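Local structure of isoflavone reductase (Medicago sativa, 2GAS) at residues Thr38-Pro42 and Glu43-Glu47; Val80-Ala84 and Gly85-Ile89; Val93-Ile96 and Lys97-Glu101; Pro110-Gly114 and Leu115-Arg119. The protein catalyses the NADPH-dependent reduction of achiral 2'-hydroxyisoflavones to chiral isoflavanones, the penultimate intermediates on the pathway to the alfalfa phytoalexin medicarpin. All coordinates share one frame; numbering follows the deposited sequence.

How the interactions relate
All four contacts lie in the Rossmann-type half of the chain, each local in sequence. Interaction 1 is a surface contact at the start of helix 42-54, about 17 Å centre to centre from interaction 2, and is built mostly of hydrogen bonds. Interactions 2 and 3 belong to one beta-alpha-beta unit and touch, Val80 CG2 lying 3.6 Å from Ile99 CD1; both have an apolar inner side and an exposed outer one. Interaction 4 is buried, yet it contains several charged side chains. It abuts interaction 2, with Ser111 OG 3.3 Å from Ala84 CA, and the two loops converge near the proposed proton acceptor, Lys133.

Interaction 1: residues Thr38-Pro42 and Glu43-Glu47; sequences TAANP and ETKEE
Lys45 reaches back from the first turns of helix 42-54 to lie crosswise to Thr38, the two side chains meeting at about a right angle with Lys45 NZ 4.1 Å from Thr38 OG1. Its CG stands anti to the backbone N (chi1 -176°) and the rest of the chain is extended, which brings Lys45 CD to 4.3 Å from Ala40 CB and carries the ammonium to the loop beyond. A water joins the two ends, accepting from Thr38 N at 3.2 Å and from Lys45 NZ at 3.3 Å. Thr38 OG1 meanwhile accepts from Ala40 N (3.2 Å, 165°), closing an ST turn. A valine here would lack this hydroxyl, and the Ala40 amide would probably be left without its acceptor and the turn less firmly set. The loop follows the second strand of a Rossmann-type fold, where NADP-dependent members commonly receive the adenosine 2'-phosphate; consistent with this, Thr38 lies near Arg34 and Lys45 near Thr11, both probably part of the NADP(+) site. Asn41 is the N-cap residue, and its carbonyl O takes Lys45 N at 3.1 Å. Proline suits the next place, since the first turn of a helix needs no N-H from it; Pro42 O accepts Glu46 N at 3.0 Å, the donor lying 39° out of the carbonyl plane, while the Glu46 carboxylate leads away to the neighbourhood of Asp50.

Interaction 2: residues Val80-Ala84 and Gly85-Ile89; sequences VICAA and GRLLI
Cys82 and Leu87 make the apolar part of this contact, Cys82 SG lying 3.8 Å from Leu87 CD1 across the bend that follows strand 79-82. The thiol is turned anti to its own main-chain nitrogen (chi1 -168°), which sets SG beside the carbonyl carbon, on the side where Leu87 CD1 lies; Leu87 CB points toward the strand. A small thiol and a branched leucine can both pack among apolar side chains, and Leu87 also rests on Leu8 of strand 5-8 and on Ile64.

The polar part is carried by a water instead of a direct bond. It donates to Ala83 O at 2.9 Å and accepts from Leu87 N at 3.1 Å, joining two main-chain groups that do not bond to one another.

A steric limit applies at Gly85, where the backbone angles (163°/-129°) would drive a beta carbon to within 2.6 Å of Ala84 O, so a residue without a side chain suits the turn. The small Ala84 lets its neighbours come close: its methyl packs beside Ser111 and Phe113, and Lys133, the proposed proton acceptor, is near.

Strand 79-82 is the fourth of the parallel sheet ordered 3-2-1-4-5, flanked by strands 5-8 and 107-109. A loop leaving its carboxyl end, with Ala83 next to Gly15, in the segment thought to bind NADP(+), is the usual border of the cofactor cleft in a Rossmann fold.

Interaction 3: residues Val93-Ile96 and Lys97-Glu101; sequences VKII and KAIKE
Ile95 and Ile99 sit one turn apart along helix 92-102, with Ile95 CG2 4.2 Å from Ile99 CG1. Both have CG1 anti to the carbonyl carbon (chi1 -63° and -70°), and this leans Ile99 CG1 back along the helix until it is 3.1 Å from Ile95 O, the same oxygen that accepts Ile99 N at 2.9 Å. Ile96 and Lys100 repeat the pattern one residue on. Lys100 CG comes 3.1 Å from Ile96 O and 4.2 Å from Ile96 CG2, while Lys100 N bonds Ile96 O at 2.9 Å.

Lys100 folds at its second and third torsions, and its ammonium gives a hydrogen bond to Glu143 O. Lys97 runs straight until its last torsion, whereas Lys94 extends to a salt bridge with Asp91. Ala98 CB lies 3.5 Å from Ile95 O, a methyl being small enough for this buried place. The isoleucines cover the inner side: Ile95 and Ile96 on Phe108 of strand 107-109, Ile95 also on Leu70, Ile96 on Ile140, and Ile99 on Ile74.

The helix is thus amphipathic, connecting strands 79-82 and 107-109 in a beta-alpha-beta crossover. The carbonyls of residues 93 to 97 are each paired with an N-H four residues on, so the branched hydrocarbon can bury itself against the sheet and adjoining helices, while the lysines lie on the exposed side, two of them with bound ammonium groups.

Interaction 4: residues Pro110-Gly114 and Leu115-Arg119; sequences PSEFG and LDVDR
Glu112 and Val117 meet on the buried side of this contact: methyl CG2 of Val117 faces the carboxylate of Glu112, 4.1 Å from OE1 and 4.2 Å from OE2. The glutamate chain bends at its second torsion (chi2 -82°), which brings its end round toward the 115-119 arm. The tight part is polar. A water fills the angle between the two arms, donating to Glu112 OE1 and to Leu115 O, each at 2.7 Å, and taking a weak bond from Gly114 N. Within these two segments the water bridges the arms; Arg137 ties them together from outside.

Asp116 orders the far arm. Its OD1 accepts Asp118 N at 3.0 Å in an Asx turn, the donor standing 46° above the carboxylate plane, within a type I turn closed by Arg119 N on Asp116 O at 2.8 Å. On its other oxygen, OD2, Arg119 NH1 makes a salt bridge of 2.8 Å. The short carboxylate keeps OD1 close to the N-H two residues on, leaving OD2 for Arg119.

The looser side holds Gly114 and Leu115, both partly exposed, the leucine side chain touching Phe130, and the exposed Asp118, whose carboxylate nevertheless reaches Arg138 and Arg137.

Glu112, Asp116 and Asp118 all form salt bridges with Arg137, an NADP(+)-binding residue by similarity. That shared cation probably offsets the mutual repulsion of the acids and keeps the buried ones ionised. Glu112 O also accepts from Lys133 NZ, so the loop probably also holds the proposed proton acceptor in place.

Interaction 1: residues Thr38-Pro42 and Glu43-Glu47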
loop_
_atom_site.group_PDB
_atom_site.type_symbol
_atom_site.label_atom_id
_atom_site.label_comp_id
_atom_site.label_asym_id
_atom_site.label_seq_id
_atom_site.Cartn_x
_atom_site.Cartn_y
_atom_site.Cartn_z
ATOM N N THR A 38 21.309 7.134 11.688
ATOM C CA THR A 38 21.330 6.131 10.629
ATOM C C THR A 38 21.558 6.844 9.303
ATOM O O THR A 38 21.760 8.061 9.273
ATOM C CB THR A 38 19.999 5.356 10.539
ATOM O OG1 THR A 38 18.964 6.225 10.064
ATOM C CG2 THR A 38 19.606 4.812 11.913
ATOM N N ALA A 39 21.520 6.089 8.211
ATOM C CA ALA A 39 21.727 6.663 6.887
ATOM C C ALA A 39 20.444 7.220 6.260
ATOM O O ALA A 39 20.439 7.608 5.094
ATOM C CB ALA A 39 22.363 5.620 5.958
ATOM N N ALA A 40 19.361 7.269 7.032
ATOM C CA ALA A 40 18.095 7.793 6.524
ATOM C C ALA A 40 18.258 9.238 6.055
ATOM O O ALA A 40 19.027 9.998 6.644
ATOM C CB ALA A 40 17.020 7.722 7.611
ATOM N N ASN A 41 17.546 9.618 4.996
ATOM C CA ASN A 41 17.631 10.991 4.500
ATOM C C ASN A 41 17.345 11.896 5.696
ATOM O O ASN A 41 16.260 11.842 6.275
ATOM C CB ASN A 41 16.596 11.230 3.404
ATOM C CG ASN A 41 16.741 12.587 2.754
ATOM O OD1 ASN A 41 17.124 12.696 1.583
ATOM N ND2 ASN A 41 16.442 13.635 3.507
ATOM N N PRO A 42 18.314 12.743 6.080
ATOM C CA PRO A 42 18.151 13.646 7.225
ATOM C C PRO A 42 17.122 14.764 7.096
ATOM O O PRO A 42 16.502 15.145 8.089
ATOM C CB PRO A 42 19.565 14.182 7.438
ATOM C CG PRO A 42 20.093 14.257 6.046
ATOM C CD PRO A 42 19.636 12.931 5.453
ATOM N N GLU A 43 16.938 15.306 5.898
ATOM C CA GLU A 43 15.959 16.375 5.748
ATOM C C GLU A 43 14.551 15.824 5.878
ATOM O O GLU A 43 13.727 16.386 6.592
ATOM C CB GLU A 43 16.114 17.094 4.406
ATOM C CG GLU A 43 17.489 17.689 4.195
ATOM C CD GLU A 43 17.510 18.746 3.112
ATOM O OE1 GLU A 43 16.611 18.748 2.239
ATOM O OE2 GLU A 43 18.439 19.571 3.127
ATOM N N THR A 44 14.278 14.710 5.207
ATOM C CA THR A 44 12.950 14.114 5.272
ATOM C C THR A 44 12.622 13.645 6.686
ATOM O O THR A 44 11.542 13.917 7.208
ATOM C CB THR A 44 12.834 12.928 4.293
ATOM O OG1 THR A 44 13.109 13.388 2.966
ATOM C CG2 THR A 44 11.431 12.326 4.338
ATOM N N LYS A 45 13.562 12.955 7.321
ATOM C CA LYS A 45 13.328 12.458 8.670
ATOM C C LYS A 45 13.048 13.613 9.630
ATOM O O LYS A 45 12.044 13.617 10.344
ATOM C CB LYS A 45 14.538 11.651 9.146
ATOM C CG LYS A 45 14.365 11.016 10.511
ATOM C CD LYS A 45 15.523 10.076 10.818
ATOM C CE LYS A 45 15.368 9.421 12.177
ATOM N NZ LYS A 45 16.459 8.436 12.433
ATOM N N GLU A 46 13.934 14.600 9.620
ATOM C CA GLU A 46 13.816 15.765 10.484
ATOM C C GLU A 46 12.502 16.516 10.259
ATOM O O GLU A 46 11.781 16.826 11.209
ATOM C CB GLU A 46 15.005 16.694 10.232
ATOM C CG GLU A 46 15.683 17.208 11.485
ATOM C CD GLU A 46 14.939 18.362 12.116
ATOM O OE1 GLU A 46 14.786 19.404 11.444
ATOM O OE2 GLU A 46 14.511 18.230 13.283
ATOM N N GLU A 47 12.189 16.807 9.001
ATOM C CA GLU A 47 10.961 17.527 8.685
ATOM C C GLU A 47 9.708 16.774 9.116
ATOM O O GLU A 47 8.781 17.357 9.671
ATOM C CB GLU A 47 10.887 17.822 7.187
ATOM C CG GLU A 47 11.821 18.926 6.735
ATOM C CD GLU A 47 11.710 19.201 5.252
ATOM O OE1 GLU A 47 10.569 19.349 4.759
ATOM O OE2 GLU A 47 12.762 19.277 4.582
HETATM O O HOH W 1 19.385 9.660 11.561
#

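Interaction 2: residues Val80-Ala84 and Gly85-Ile89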
loop_
_atom_site.group_PDB
_atom_site.type_symbol
_atom_site.label_atom_id
_atom_site.label_comp_id
_atom_site.label_asym_id
_atom_site.label_seq_id
_atom_site.Cartn_x
_atom_site.Cartn_y
_atom_site.Cartn_z
ATOM N N VAL A 80 -1.490 -1.767 16.045
ATOM C CA VAL A 80 -0.149 -1.684 15.483
ATOM C C VAL A 80 -0.235 -1.784 13.965
ATOM O O VAL A 80 -0.815 -2.728 13.426
ATOM C CB VAL A 80 0.738 -2.828 16.021
ATOM C CG1 VAL A 80 2.120 -2.751 15.400
ATOM C CG2 VAL A 80 0.826 -2.754 17.538
ATOM N N ILE A 81 0.334 -0.797 13.285
ATOM C CA ILE A 81 0.326 -0.765 11.827
ATOM C C ILE A 81 1.746 -0.788 11.284
ATOM O O ILE A 81 2.535 0.109 11.569
ATOM C CB ILE A 81 -0.371 0.505 11.306
ATOM C CG1 ILE A 81 -1.812 0.547 11.824
ATOM C CG2 ILE A 81 -0.336 0.531 9.780
ATOM C CD1 ILE A 81 -2.582 1.801 11.441
ATOM N N CYS A 82 2.074 -1.823 10.513
ATOM C CA CYS A 82 3.404 -1.915 9.919
ATOM C C CYS A 82 3.317 -1.340 8.507
ATOM O O CYS A 82 2.954 -2.037 7.556
ATOM C CB CYS A 82 3.871 -3.368 9.866
ATOM S SG CYS A 82 5.614 -3.505 9.457
ATOM N N ALA A 83 3.643 -0.058 8.379
ATOM C CA ALA A 83 3.580 0.623 7.094
ATOM C C ALA A 83 4.645 0.114 6.140
ATOM O O ALA A 83 5.817 -0.008 6.508
ATOM C CB ALA A 83 3.730 2.130 7.297
ATOM N N ALA A 84 4.231 -0.183 4.912
ATOM C CA ALA A 84 5.151 -0.683 3.900
ATOM C C ALA A 84 6.243 0.342 3.607
ATOM O O ALA A 84 5.991 1.550 3.592
ATOM C CB ALA A 84 4.392 -1.022 2.626
ATOM N N GLY A 85 7.454 -0.150 3.375
ATOM C CA GLY A 85 8.573 0.729 3.084
ATOM C C GLY A 85 9.919 0.050 3.265
ATOM O O GLY A 85 10.148 -1.041 2.739
ATOM N N ARG A 86 10.801 0.695 4.024
ATOM C CA ARG A 86 12.147 0.189 4.289
ATOM C C ARG A 86 12.182 -1.123 5.063
ATOM O O ARG A 86 13.075 -1.946 4.857
ATOM C CB ARG A 86 12.956 1.234 5.066
ATOM C CG ARG A 86 14.395 0.822 5.364
ATOM C CD ARG A 86 15.119 1.874 6.200
ATOM N NE ARG A 86 14.760 1.821 7.617
ATOM C CZ ARG A 86 15.161 0.866 8.452
ATOM N NH1 ARG A 86 14.788 0.893 9.727
ATOM N NH2 ARG A 86 15.941 -0.113 8.015
ATOM N N LEU A 87 11.225 -1.312 5.964
ATOM C CA LEU A 87 11.183 -2.527 6.767
ATOM C C LEU A 87 11.067 -3.780 5.902
ATOM O O LEU A 87 10.316 -3.804 4.927
ATOM C CB LEU A 87 10.010 -2.463 7.754
ATOM C CG LEU A 87 10.016 -1.278 8.728
ATOM C CD1 LEU A 87 8.740 -1.290 9.558
ATOM C CD2 LEU A 87 11.249 -1.347 9.625
ATOM N N LEU A 88 11.823 -4.815 6.259
ATOM C CA LEU A 88 11.795 -6.077 5.528
ATOM C C LEU A 88 10.540 -6.863 5.873
ATOM O O LEU A 88 10.137 -6.932 7.033
ATOM C CB LEU A 88 13.013 -6.926 5.882
ATOM C CG LEU A 88 14.375 -6.366 5.473
ATOM C CD1 LEU A 88 15.476 -7.256 6.026
ATOM C CD2 LEU A 88 14.451 -6.279 3.961
ATOM N N ILE A 89 9.925 -7.466 4.864
ATOM C CA ILE A 89 8.717 -8.244 5.094
ATOM C C ILE A 89 8.963 -9.319 6.146
ATOM O O ILE A 89 8.202 -9.450 7.102
ATOM C CB ILE A 89 8.235 -8.908 3.786
ATOM C CG1 ILE A 89 7.790 -7.829 2.798
ATOM C CG2 ILE A 89 7.086 -9.860 4.063
ATOM C CD1 ILE A 89 6.688 -6.924 3.320
HETATM O O HOH W 2 8.711 0.475 6.424
#

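Interaction 3: residues Val93-Ile96 and Lys97-Glu101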
loop_
_atom_site.group_PDB
_atom_site.type_symbol
_atom_site.label_atom_id
_atom_site.label_comp_id
_atom_site.label_asym_id
_atom_site.label_seq_id
_atom_site.Cartn_x
_atom_site.Cartn_y
_atom_site.Cartn_z
ATOM N N VAL A 93 8.192 -11.144 11.598
ATOM C CA VAL A 93 8.196 -12.304 12.487
ATOM C C VAL A 93 8.581 -11.783 13.863
ATOM O O VAL A 93 8.035 -12.204 14.882
ATOM C CB VAL A 93 9.239 -13.351 12.046
ATOM C CG1 VAL A 93 9.372 -14.436 13.107
ATOM C CG2 VAL A 93 8.826 -13.959 10.719
ATOM N N LYS A 94 9.531 -10.855 13.879
ATOM C CA LYS A 94 9.996 -10.256 15.121
ATOM C C LYS A 94 8.891 -9.393 15.719
ATOM O O LYS A 94 8.702 -9.365 16.934
ATOM C CB LYS A 94 11.249 -9.418 14.853
ATOM C CG LYS A 94 12.390 -10.231 14.260
ATOM C CD LYS A 94 13.456 -9.347 13.628
ATOM C CE LYS A 94 14.586 -10.193 13.052
ATOM N NZ LYS A 94 15.605 -9.379 12.335
ATOM N N ILE A 95 8.153 -8.691 14.865
ATOM C CA ILE A 95 7.064 -7.850 15.343
ATOM C C ILE A 95 5.957 -8.692 15.976
ATOM O O ILE A 95 5.412 -8.330 17.020
ATOM C CB ILE A 95 6.457 -7.013 14.196
ATOM C CG1 ILE A 95 7.512 -6.058 13.630
ATOM C CG2 ILE A 95 5.249 -6.242 14.707
ATOM C CD1 ILE A 95 7.985 -5.022 14.614
ATOM N N ILE A 96 5.626 -9.812 15.341
ATOM C CA ILE A 96 4.590 -10.706 15.845
ATOM C C ILE A 96 5.012 -11.295 17.193
ATOM O O ILE A 96 4.191 -11.442 18.099
ATOM C CB ILE A 96 4.299 -11.843 14.830
ATOM C CG1 ILE A 96 3.652 -11.257 13.573
ATOM C CG2 ILE A 96 3.371 -12.883 15.446
ATOM C CD1 ILE A 96 2.336 -10.567 13.842
ATOM N N LYS A 97 6.292 -11.623 17.320
ATOM C CA LYS A 97 6.800 -12.172 18.575
ATOM C C LYS A 97 6.582 -11.143 19.679
ATOM O O LYS A 97 6.126 -11.481 20.774
ATOM C CB LYS A 97 8.291 -12.501 18.458
ATOM C CG LYS A 97 8.894 -13.097 19.725
ATOM C CD LYS A 97 10.379 -13.383 19.543
ATOM C CE LYS A 97 10.980 -14.025 20.790
ATOM N NZ LYS A 97 10.837 -13.175 22.003
ATOM N N ALA A 98 6.896 -9.882 19.387
ATOM C CA ALA A 98 6.724 -8.818 20.369
ATOM C C ALA A 98 5.248 -8.596 20.698
ATOM O O ALA A 98 4.894 -8.342 21.847
ATOM C CB ALA A 98 7.359 -7.514 19.860
ATOM N N ILE A 99 4.387 -8.686 19.685
ATOM C CA ILE A 99 2.946 -8.514 19.878
ATOM C C ILE A 99 2.404 -9.590 20.822
ATOM O O ILE A 99 1.632 -9.303 21.740
ATOM C CB ILE A 99 2.192 -8.612 18.525
ATOM C CG1 ILE A 99 2.498 -7.381 17.677
ATOM C CG2 ILE A 99 0.691 -8.761 18.757
ATOM C CD1 ILE A 99 2.018 -6.092 18.276
ATOM N N LYS A 100 2.819 -10.831 20.589
ATOM C CA LYS A 100 2.378 -11.951 21.414
ATOM C C LYS A 100 2.789 -11.765 22.871
ATOM O O LYS A 100 2.014 -12.056 23.782
ATOM C CB LYS A 100 2.962 -13.261 20.879
ATOM C CG LYS A 100 2.477 -13.643 19.485
ATOM C CD LYS A 100 0.991 -13.990 19.475
ATOM C CE LYS A 100 0.713 -15.248 20.287
ATOM N NZ LYS A 100 -0.732 -15.599 20.302
ATOM N N GLU A 101 4.008 -11.284 23.092
ATOM C CA GLU A 101 4.484 -11.070 24.452
ATOM C C GLU A 101 3.719 -9.936 25.128
ATOM O O GLU A 101 3.371 -10.034 26.299
ATOM C CB GLU A 101 5.981 -10.755 24.463
ATOM C CG GLU A 101 6.562 -10.706 25.869
ATOM C CD GLU A 101 8.056 -10.458 25.884
ATOM O OE1 GLU A 101 8.776 -11.145 25.132
ATOM O OE2 GLU A 101 8.510 -9.587 26.654
#

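Interaction 4: residues Pro110-Gly114 and Leu115-Arg119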
loop_
_atom_site.group_PDB
_atom_site.type_symbol
_atom_site.label_atom_id
_atom_site.label_comp_id
_atom_site.label_asym_id
_atom_site.label_seq_id
_atom_site.Cartn_x
_atom_site.Cartn_y
_atom_site.Cartn_z
ATOM N N PRO A 110 -0.456 -5.863 9.050
ATOM C CA PRO A 110 0.886 -6.166 8.546
ATOM C C PRO A 110 1.200 -5.326 7.305
ATOM O O PRO A 110 0.338 -4.601 6.798
ATOM C CB PRO A 110 0.817 -7.665 8.250
ATOM C CG PRO A 110 -0.635 -7.876 7.923
ATOM C CD PRO A 110 -1.338 -7.039 8.958
ATOM N N SER A 111 2.435 -5.433 6.821
ATOM C CA SER A 111 2.894 -4.674 5.663
ATOM C C SER A 111 2.295 -5.185 4.355
ATOM O O SER A 111 2.943 -5.894 3.585
ATOM C CB SER A 111 4.429 -4.712 5.602
ATOM O OG SER A 111 4.924 -3.892 4.561
ATOM N N GLU A 112 1.044 -4.810 4.117
ATOM C CA GLU A 112 0.323 -5.208 2.919
ATOM C C GLU A 112 0.392 -4.025 1.964
ATOM O O GLU A 112 1.400 -3.829 1.293
ATOM C CB GLU A 112 -1.123 -5.543 3.288
ATOM C CG GLU A 112 -1.269 -6.823 4.125
ATOM C CD GLU A 112 -1.252 -8.076 3.271
ATOM O OE1 GLU A 112 -1.606 -7.973 2.076
ATOM O OE2 GLU A 112 -0.908 -9.164 3.791
ATOM N N PHE A 113 -0.678 -3.241 1.915
ATOM C CA PHE A 113 -0.718 -2.044 1.082
ATOM C C PHE A 113 -0.424 -2.262 -0.399
ATOM O O PHE A 113 0.283 -1.476 -1.042
ATOM C CB PHE A 113 0.227 -0.990 1.678
ATOM C CG PHE A 113 -0.077 -0.669 3.113
ATOM C CD1 PHE A 113 0.649 -1.262 4.146
ATOM C CD2 PHE A 113 -1.152 0.161 3.439
ATOM C CE1 PHE A 113 0.310 -1.045 5.479
ATOM C CE2 PHE A 113 -1.498 0.382 4.772
ATOM C CZ PHE A 113 -0.766 -0.224 5.795
ATOM N N GLY A 114 -0.992 -3.336 -0.932
ATOM C CA GLY A 114 -0.835 -3.665 -2.334
ATOM C C GLY A 114 -2.010 -4.526 -2.745
ATOM O O GLY A 114 -3.124 -4.343 -2.257
ATOM N N LEU A 115 -1.777 -5.469 -3.645
ATOM C CA LEU A 115 -2.856 -6.347 -4.081
ATOM C C LEU A 115 -3.163 -7.345 -2.968
ATOM O O LEU A 115 -2.469 -7.388 -1.952
ATOM C CB LEU A 115 -2.450 -7.109 -5.351
ATOM C CG LEU A 115 -1.529 -8.325 -5.190
ATOM C CD1 LEU A 115 -1.321 -8.978 -6.543
ATOM C CD2 LEU A 115 -0.198 -7.903 -4.591
ATOM N N ASP A 116 -4.215 -8.135 -3.144
ATOM C CA ASP A 116 -4.548 -9.157 -2.158
ATOM C C ASP A 116 -3.618 -10.328 -2.502
ATOM O O ASP A 116 -3.828 -11.013 -3.503
ATOM C CB ASP A 116 -6.013 -9.584 -2.291
ATOM C CG ASP A 116 -6.407 -10.612 -1.257
ATOM O OD1 ASP A 116 -5.493 -11.170 -0.620
ATOM O OD2 ASP A 116 -7.617 -10.869 -1.079
ATOM N N VAL A 117 -2.596 -10.554 -1.677
ATOM C CA VAL A 117 -1.630 -11.615 -1.958
ATOM C C VAL A 117 -2.164 -13.041 -1.918
ATOM O O VAL A 117 -1.444 -13.982 -2.261
ATOM C CB VAL A 117 -0.379 -11.501 -1.047
ATOM C CG1 VAL A 117 0.330 -10.187 -1.315
ATOM C CG2 VAL A 117 -0.773 -11.610 0.422
ATOM N N ASP A 118 -3.416 -13.212 -1.509
ATOM C CA ASP A 118 -4.012 -14.547 -1.502
ATOM C C ASP A 118 -4.837 -14.703 -2.776
ATOM O O ASP A 118 -5.484 -15.728 -2.993
ATOM C CB ASP A 118 -4.889 -14.747 -0.265
ATOM C CG ASP A 118 -4.079 -15.119 0.967
ATOM O OD1 ASP A 118 -4.529 -14.813 2.088
ATOM O OD2 ASP A 118 -2.998 -15.729 0.809
ATOM N N ARG A 119 -4.795 -13.671 -3.616
ATOM C CA ARG A 119 -5.521 -13.648 -4.884
ATOM C C ARG A 119 -4.673 -13.115 -6.035
ATOM O O ARG A 119 -4.892 -11.996 -6.514
ATOM C CB ARG A 119 -6.768 -12.770 -4.774
ATOM C CG ARG A 119 -7.871 -13.299 -3.891
ATOM C CD ARG A 119 -9.070 -12.371 -4.015
ATOM N NE ARG A 119 -10.292 -12.944 -3.468
ATOM C CZ ARG A 119 -10.820 -12.612 -2.296
ATOM N NH1 ARG A 119 -10.233 -11.704 -1.534
ATOM N NH2 ARG A 119 -11.946 -13.183 -1.894
HETATM O O HOH W 3 -1.062 -6.250 0.043
#